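Local coordinates for protein xylan esterase 1 (Thermoanaerobacterium sp. 'JW/SL YS485', PDB 3FCY) that probably hydrolyses acetyl esters such as those of xylan, as a carbohydrate esterase of family CE7 with an alpha/beta hydrolase fold, at residues Y53-P66 / A172-Q186. Residues are numbered along the deposited sequence; the frame is centred on the assembly and turned at random.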
loop_
_atom_site.group_PDB
_atom_site.type_symbol
_atom_site.label_atom_id
_atom_site.label_comp_id
_atom_site.label_asym_id
_atom_site.label_seq_id
_atom_site.Cartn_x
_atom_site.Cartn_y
_atom_site.Cartn_z
ATOM N N TYR A 53 22.909 33.584 19.466
ATOM C CA TYR A 53 23.033 32.133 19.592
ATOM C C TYR A 53 24.130 31.604 18.679
ATOM O O TYR A 53 25.023 30.875 19.114
ATOM C CB TYR A 53 21.701 31.474 19.224
ATOM C CG TYR A 53 21.725 29.960 19.172
ATOM C CD1 TYR A 53 21.526 29.195 20.326
ATOM C CD2 TYR A 53 21.892 29.291 17.959
ATOM C CE1 TYR A 53 21.482 27.795 20.265
ATOM C CE2 TYR A 53 21.854 27.893 17.888
ATOM C CZ TYR A 53 21.644 27.154 19.040
ATOM O OH TYR A 53 21.564 25.783 18.964
ATOM N N TRP A 54 24.060 31.982 17.407
ATOM C CA TRP A 54 25.041 31.532 16.430
ATOM C C TRP A 54 26.422 32.166 16.551
ATOM O O TRP A 54 27.426 31.513 16.256
ATOM C CB TRP A 54 24.483 31.697 15.013
ATOM C CG TRP A 54 23.559 30.583 14.677
ATOM C CD1 TRP A 54 22.200 30.641 14.561
ATOM C CD2 TRP A 54 23.920 29.206 14.508
ATOM N NE1 TRP A 54 21.691 29.380 14.332
ATOM C CE2 TRP A 54 22.726 28.482 14.295
ATOM C CE3 TRP A 54 25.140 28.514 14.521
ATOM C CZ2 TRP A 54 22.715 27.096 14.096
ATOM C CZ3 TRP A 54 25.129 27.130 14.325
ATOM C CH2 TRP A 54 23.921 26.439 14.115
ATOM N N ASN A 55 26.491 33.425 16.982
ATOM C CA ASN A 55 27.798 34.054 17.152
ATOM C C ASN A 55 28.521 33.317 18.271
ATOM O O ASN A 55 29.736 33.136 18.235
ATOM C CB ASN A 55 27.660 35.536 17.508
ATOM C CG ASN A 55 27.182 36.367 16.341
ATOM O OD1 ASN A 55 27.527 36.091 15.190
ATOM N ND2 ASN A 55 26.395 37.401 16.627
ATOM N N ARG A 56 27.748 32.886 19.263
ATOM C CA ARG A 56 28.274 32.143 20.403
ATOM C C ARG A 56 28.782 30.782 19.924
ATOM O O ARG A 56 29.876 30.347 20.292
ATOM C CB ARG A 56 27.159 31.947 21.429
ATOM C CG ARG A 56 27.538 31.178 22.683
ATOM C CD ARG A 56 26.264 30.776 23.415
ATOM N NE ARG A 56 25.337 31.902 23.491
ATOM C CZ ARG A 56 24.014 31.786 23.480
ATOM N NH1 ARG A 56 23.451 30.589 23.396
ATOM N NH2 ARG A 56 23.254 32.871 23.532
ATOM N N ALA A 57 27.976 30.118 19.097
ATOM C CA ALA A 57 28.324 28.803 18.557
ATOM C C ALA A 57 29.614 28.870 17.750
ATOM O O ALA A 57 30.490 28.018 17.893
ATOM C CB ALA A 57 27.185 28.282 17.679
ATOM N N LEU A 58 29.721 29.881 16.893
ATOM C CA LEU A 58 30.913 30.057 16.075
ATOM C C LEU A 58 32.140 30.274 16.956
ATOM O O LEU A 58 33.229 29.786 16.646
ATOM C CB LEU A 58 30.728 31.233 15.106
ATOM C CG LEU A 58 29.802 30.935 13.921
ATOM C CD1 LEU A 58 29.632 32.177 13.063
ATOM C CD2 LEU A 58 30.383 29.791 13.098
ATOM N N ASP A 59 31.962 31.000 18.056
ATOM C CA ASP A 59 33.062 31.241 18.988
ATOM C C ASP A 59 33.551 29.907 19.542
ATOM O O ASP A 59 34.753 29.650 19.587
ATOM C CB ASP A 59 32.604 32.135 20.145
ATOM C CG ASP A 59 32.577 33.601 19.773
ATOM O OD1 ASP A 59 32.033 34.408 20.560
ATOM O OD2 ASP A 59 33.108 33.950 18.696
ATOM N N GLU A 60 32.619 29.056 19.966
ATOM C CA GLU A 60 32.996 27.752 20.500
ATOM C C GLU A 60 33.722 26.922 19.434
ATOM O O GLU A 60 34.723 26.266 19.716
ATOM C CB GLU A 60 31.758 26.989 21.015
ATOM C CG GLU A 60 31.990 25.475 21.154
ATOM C CD GLU A 60 30.909 24.741 21.942
ATOM O OE1 GLU A 60 29.726 25.129 21.871
ATOM O OE2 GLU A 60 31.253 23.751 22.624
ATOM N N MET A 61 33.216 26.956 18.207
ATOM C CA MET A 61 33.827 26.202 17.121
ATOM C C MET A 61 35.242 26.700 16.855
ATOM O O MET A 61 36.181 25.908 16.728
ATOM C CB MET A 61 32.970 26.331 15.853
ATOM C CG MET A 61 33.482 25.571 14.635
ATOM S SD MET A 61 34.784 26.433 13.718
ATOM C CE MET A 61 33.815 27.677 12.859
ATOM N N ARG A 62 35.396 28.018 16.792
ATOM C CA ARG A 62 36.696 28.616 16.522
ATOM C C ARG A 62 37.740 28.406 17.613
ATOM O O ARG A 62 38.932 28.584 17.377
ATOM C CB ARG A 62 36.517 30.105 16.218
ATOM C CG ARG A 62 35.897 30.331 14.845
ATOM C CD ARG A 62 35.282 31.709 14.689
ATOM N NE ARG A 62 34.656 31.850 13.375
ATOM C CZ ARG A 62 33.814 32.824 13.045
ATOM N NH1 ARG A 62 33.486 33.751 13.936
ATOM N NH2 ARG A 62 33.306 32.875 11.820
ATOM N N SER A 63 37.303 28.008 18.803
ATOM C CA SER A 63 38.242 27.770 19.892
ATOM C C SER A 63 38.716 26.315 19.903
ATOM O O SER A 63 39.590 25.943 20.686
ATOM C CB SER A 63 37.588 28.099 21.234
ATOM O OG SER A 63 36.510 27.216 21.498
ATOM N N VAL A 64 38.146 25.491 19.030
ATOM C CA VAL A 64 38.522 24.082 18.976
ATOM C C VAL A 64 39.825 23.813 18.236
ATOM O O VAL A 64 40.093 24.408 17.189
ATOM C CB VAL A 64 37.422 23.221 18.297
ATOM C CG1 VAL A 64 37.867 21.761 18.245
ATOM C CG2 VAL A 64 36.107 23.343 19.056
ATOM N N ASP A 65 40.635 22.915 18.790
ATOM C CA ASP A 65 41.884 22.515 18.153
ATOM C C ASP A 65 41.471 21.317 17.304
ATOM O O ASP A 65 41.159 20.253 17.838
ATOM C CB ASP A 65 42.916 22.066 19.187
ATOM C CG ASP A 65 44.234 21.654 18.553
ATOM O OD1 ASP A 65 44.230 21.218 17.379
ATOM O OD2 ASP A 65 45.279 21.750 19.231
ATOM N N PRO A 66 41.467 21.471 15.974
ATOM C CA PRO A 66 41.075 20.376 15.080
ATOM C C PRO A 66 41.955 19.125 15.123
ATOM O O PRO A 66 41.466 18.020 14.890
ATOM C CB PRO A 66 41.075 21.043 13.707
ATOM C CG PRO A 66 42.184 22.047 13.836
ATOM C CD PRO A 66 41.929 22.641 15.206
ATOM N N ALA A 172 19.327 24.853 24.403
ATOM C CA ALA A 172 19.426 25.112 22.966
ATOM C C ALA A 172 20.842 24.929 22.417
ATOM O O ALA A 172 21.020 24.465 21.287
ATOM C CB ALA A 172 18.923 26.518 22.650
ATOM N N ASP A 173 21.846 25.287 23.214
ATOM C CA ASP A 173 23.235 25.162 22.776
ATOM C C ASP A 173 23.705 23.707 22.682
ATOM O O ASP A 173 24.831 23.447 22.261
ATOM C CB ASP A 173 24.172 25.932 23.721
ATOM C CG ASP A 173 23.965 27.444 23.667
ATOM O OD1 ASP A 173 24.710 28.164 24.364
ATOM O OD2 ASP A 173 23.067 27.918 22.938
ATOM N N ASN A 174 22.851 22.763 23.074
ATOM C CA ASN A 174 23.212 21.344 23.026
ATOM C C ASN A 174 22.466 20.582 21.931
ATOM O O ASN A 174 22.507 19.347 21.876
ATOM C CB ASN A 174 22.954 20.675 24.381
ATOM C CG ASN A 174 23.755 21.309 25.507
ATOM O OD1 ASN A 174 24.947 21.591 25.357
ATOM N ND2 ASN A 174 23.106 21.523 26.648
ATOM N N MET A 175 21.780 21.316 21.061
ATOM C CA MET A 175 21.043 20.687 19.971
ATOM C C MET A 175 22.056 20.116 18.984
ATOM O O MET A 175 22.959 20.818 18.534
ATOM C CB MET A 175 20.126 21.716 19.314
ATOM C CG MET A 175 18.985 22.129 20.238
ATOM S SD MET A 175 18.003 23.498 19.632
ATOM C CE MET A 175 16.990 22.677 18.407
ATOM N N LEU A 176 21.910 18.834 18.661
ATOM C CA LEU A 176 22.850 18.161 17.771
ATOM C C LEU A 176 23.074 18.793 16.398
ATOM O O LEU A 176 24.208 18.847 15.935
ATOM C CB LEU A 176 22.462 16.687 17.598
ATOM C CG LEU A 176 23.418 15.857 16.739
ATOM C CD1 LEU A 176 24.830 15.930 17.311
ATOM C CD2 LEU A 176 22.941 14.406 16.676
ATOM N N PHE A 177 22.025 19.261 15.729
ATOM C CA PHE A 177 22.249 19.863 14.411
ATOM C C PHE A 177 22.986 21.191 14.524
ATOM O O PHE A 177 23.475 21.732 13.532
ATOM C CB PHE A 177 20.942 20.037 13.633
ATOM C CG PHE A 177 20.663 18.910 12.674
ATOM C CD1 PHE A 177 21.535 18.650 11.614
ATOM C CD2 PHE A 177 19.552 18.090 12.841
ATOM C CE1 PHE A 177 21.304 17.584 10.737
ATOM C CE2 PHE A 177 19.312 17.026 11.971
ATOM C CZ PHE A 177 20.190 16.770 10.918
ATOM N N ARG A 178 23.068 21.710 15.742
ATOM C CA ARG A 178 23.788 22.949 15.984
ATOM C C ARG A 178 25.271 22.593 15.828
ATOM O O ARG A 178 26.034 23.307 15.167
ATOM C CB ARG A 178 23.472 23.452 17.397
ATOM C CG ARG A 178 24.149 24.749 17.817
ATOM C CD ARG A 178 25.405 24.463 18.603
ATOM N NE ARG A 178 25.756 25.552 19.511
ATOM C CZ ARG A 178 26.837 25.547 20.281
ATOM N NH1 ARG A 178 27.667 24.510 20.248
ATOM N NH2 ARG A 178 27.097 26.574 21.077
ATOM N N HIS A 179 25.666 21.461 16.408
ATOM C CA HIS A 179 27.050 21.007 16.323
ATOM C C HIS A 179 27.372 20.583 14.890
ATOM O O HIS A 179 28.443 20.895 14.367
ATOM C CB HIS A 179 27.294 19.824 17.265
ATOM C CG HIS A 179 26.793 20.048 18.658
ATOM N ND1 HIS A 179 26.854 21.274 19.284
ATOM C CD2 HIS A 179 26.238 19.194 19.553
ATOM C CE1 HIS A 179 26.359 21.168 20.504
ATOM N NE2 HIS A 179 25.978 19.917 20.693
ATOM N N ILE A 180 26.443 19.866 14.267
ATOM C CA ILE A 180 26.620 19.411 12.894
ATOM C C ILE A 180 26.821 20.609 11.967
ATOM O O ILE A 180 27.712 20.597 11.120
ATOM C CB ILE A 180 25.406 18.578 12.416
ATOM C CG1 ILE A 180 25.307 17.293 13.250
ATOM C CG2 ILE A 180 25.561 18.231 10.931
ATOM C CD1 ILE A 180 24.058 16.464 12.983
ATOM N N PHE A 181 25.997 21.643 12.125
ATOM C CA PHE A 181 26.142 22.838 11.301
ATOM C C PHE A 181 27.544 23.400 11.529
ATOM O O PHE A 181 28.241 23.760 10.578
ATOM C CB PHE A 181 25.098 23.896 11.678
ATOM C CG PHE A 181 23.703 23.612 11.164
ATOM C CD1 PHE A 181 23.378 22.388 10.586
ATOM C CD2 PHE A 181 22.702 24.574 11.295
ATOM C CE1 PHE A 181 22.077 22.125 10.148
ATOM C CE2 PHE A 181 21.399 24.321 10.863
ATOM C CZ PHE A 181 21.086 23.094 10.288
ATOM N N LEU A 182 27.960 23.471 12.794
ATOM C CA LEU A 182 29.289 23.978 13.120
ATOM C C LEU A 182 30.376 23.129 12.465
ATOM O O LEU A 182 31.402 23.661 12.035
ATOM C CB LEU A 182 29.500 24.025 14.639
ATOM C CG LEU A 182 28.720 25.119 15.378
ATOM C CD1 LEU A 182 28.978 25.018 16.886
ATOM C CD2 LEU A 182 29.132 26.492 14.844
ATOM N N ASP A 183 30.157 21.817 12.386
ATOM C CA ASP A 183 31.144 20.946 11.750
ATOM C C ASP A 183 31.338 21.368 10.290
ATOM O O ASP A 183 32.464 21.402 9.797
ATOM C CB ASP A 183 30.711 19.471 11.766
ATOM C CG ASP A 183 30.672 18.868 13.164
ATOM O OD1 ASP A 183 31.429 19.319 14.054
ATOM O OD2 ASP A 183 29.891 17.913 13.361
ATOM N N THR A 184 30.246 21.682 9.594
ATOM C CA THR A 184 30.371 22.077 8.190
ATOM C C THR A 184 31.172 23.375 8.067
ATOM O O THR A 184 32.021 23.499 7.189
ATOM C CB THR A 184 28.983 22.263 7.484
ATOM O OG1 THR A 184 28.353 23.467 7.939
ATOM C CG2 THR A 184 28.072 21.076 7.768
ATOM N N ALA A 185 30.908 24.325 8.957
ATOM C CA ALA A 185 31.607 25.610 8.942
ATOM C C ALA A 185 33.090 25.413 9.231
ATOM O O ALA A 185 33.948 25.997 8.569
ATOM C CB ALA A 185 30.995 26.555 9.974
ATOM N N GLN A 186 33.379 24.581 10.226
ATOM C CA GLN A 186 34.748 24.291 10.616
ATOM C C GLN A 186 35.477 23.593 9.478
ATOM O O GLN A 186 36.627 23.909 9.182
ATOM C CB GLN A 186 34.764 23.409 11.870
ATOM C CG GLN A 186 36.159 23.035 12.368
ATOM C CD GLN A 186 36.123 22.280 13.691
ATOM O OE1 GLN A 186 35.071 21.799 14.118
ATOM N NE2 GLN A 186 37.278 22.164 14.338
HETATM O O HOH W 1 24.916 28.483 20.556
#
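A172 meets Y53 where two helices of the alpha/beta hydrolase fold pack: the helical segments 53-62 and 176-186, from helices 50-62 and 176-192, cross at -59°. The Y53 hydroxyl donates to A172 O at 2.7 Å, from above the carbonyl plane; M175 N reaches that oxygen from the opposite face. D173 forms a salt bridge with R56 NH1, through two weak bonds. R178 fits as a knob among Y53, W54, A57 and E60. With CG anti to the backbone N (chi1 -180°) and a bend at chi2, its chain passes the Y53 hydroxyl and lays one guanidinium face on A57 CA. R178 NH1 gives E60 OE1 a 2.7 Å bond in the guanidinium plane, and NH2 adds a weak one. R91 holds the other E60 oxygen. A methionine in place of R178 would probably leave E60 without this charge partner and a bridging water without its NH2 donor. That water also bonds Y53 O and, weakly, D173 OD2. F181 meets W54 rim to rim, with CD2 3.6 Å from W54 CH2. L182 is the second knob, among W54, A57, L58 and M61. Q186 NE2 bonds T88 O, while M61 SD lies 3.5 Å from Q186 CB.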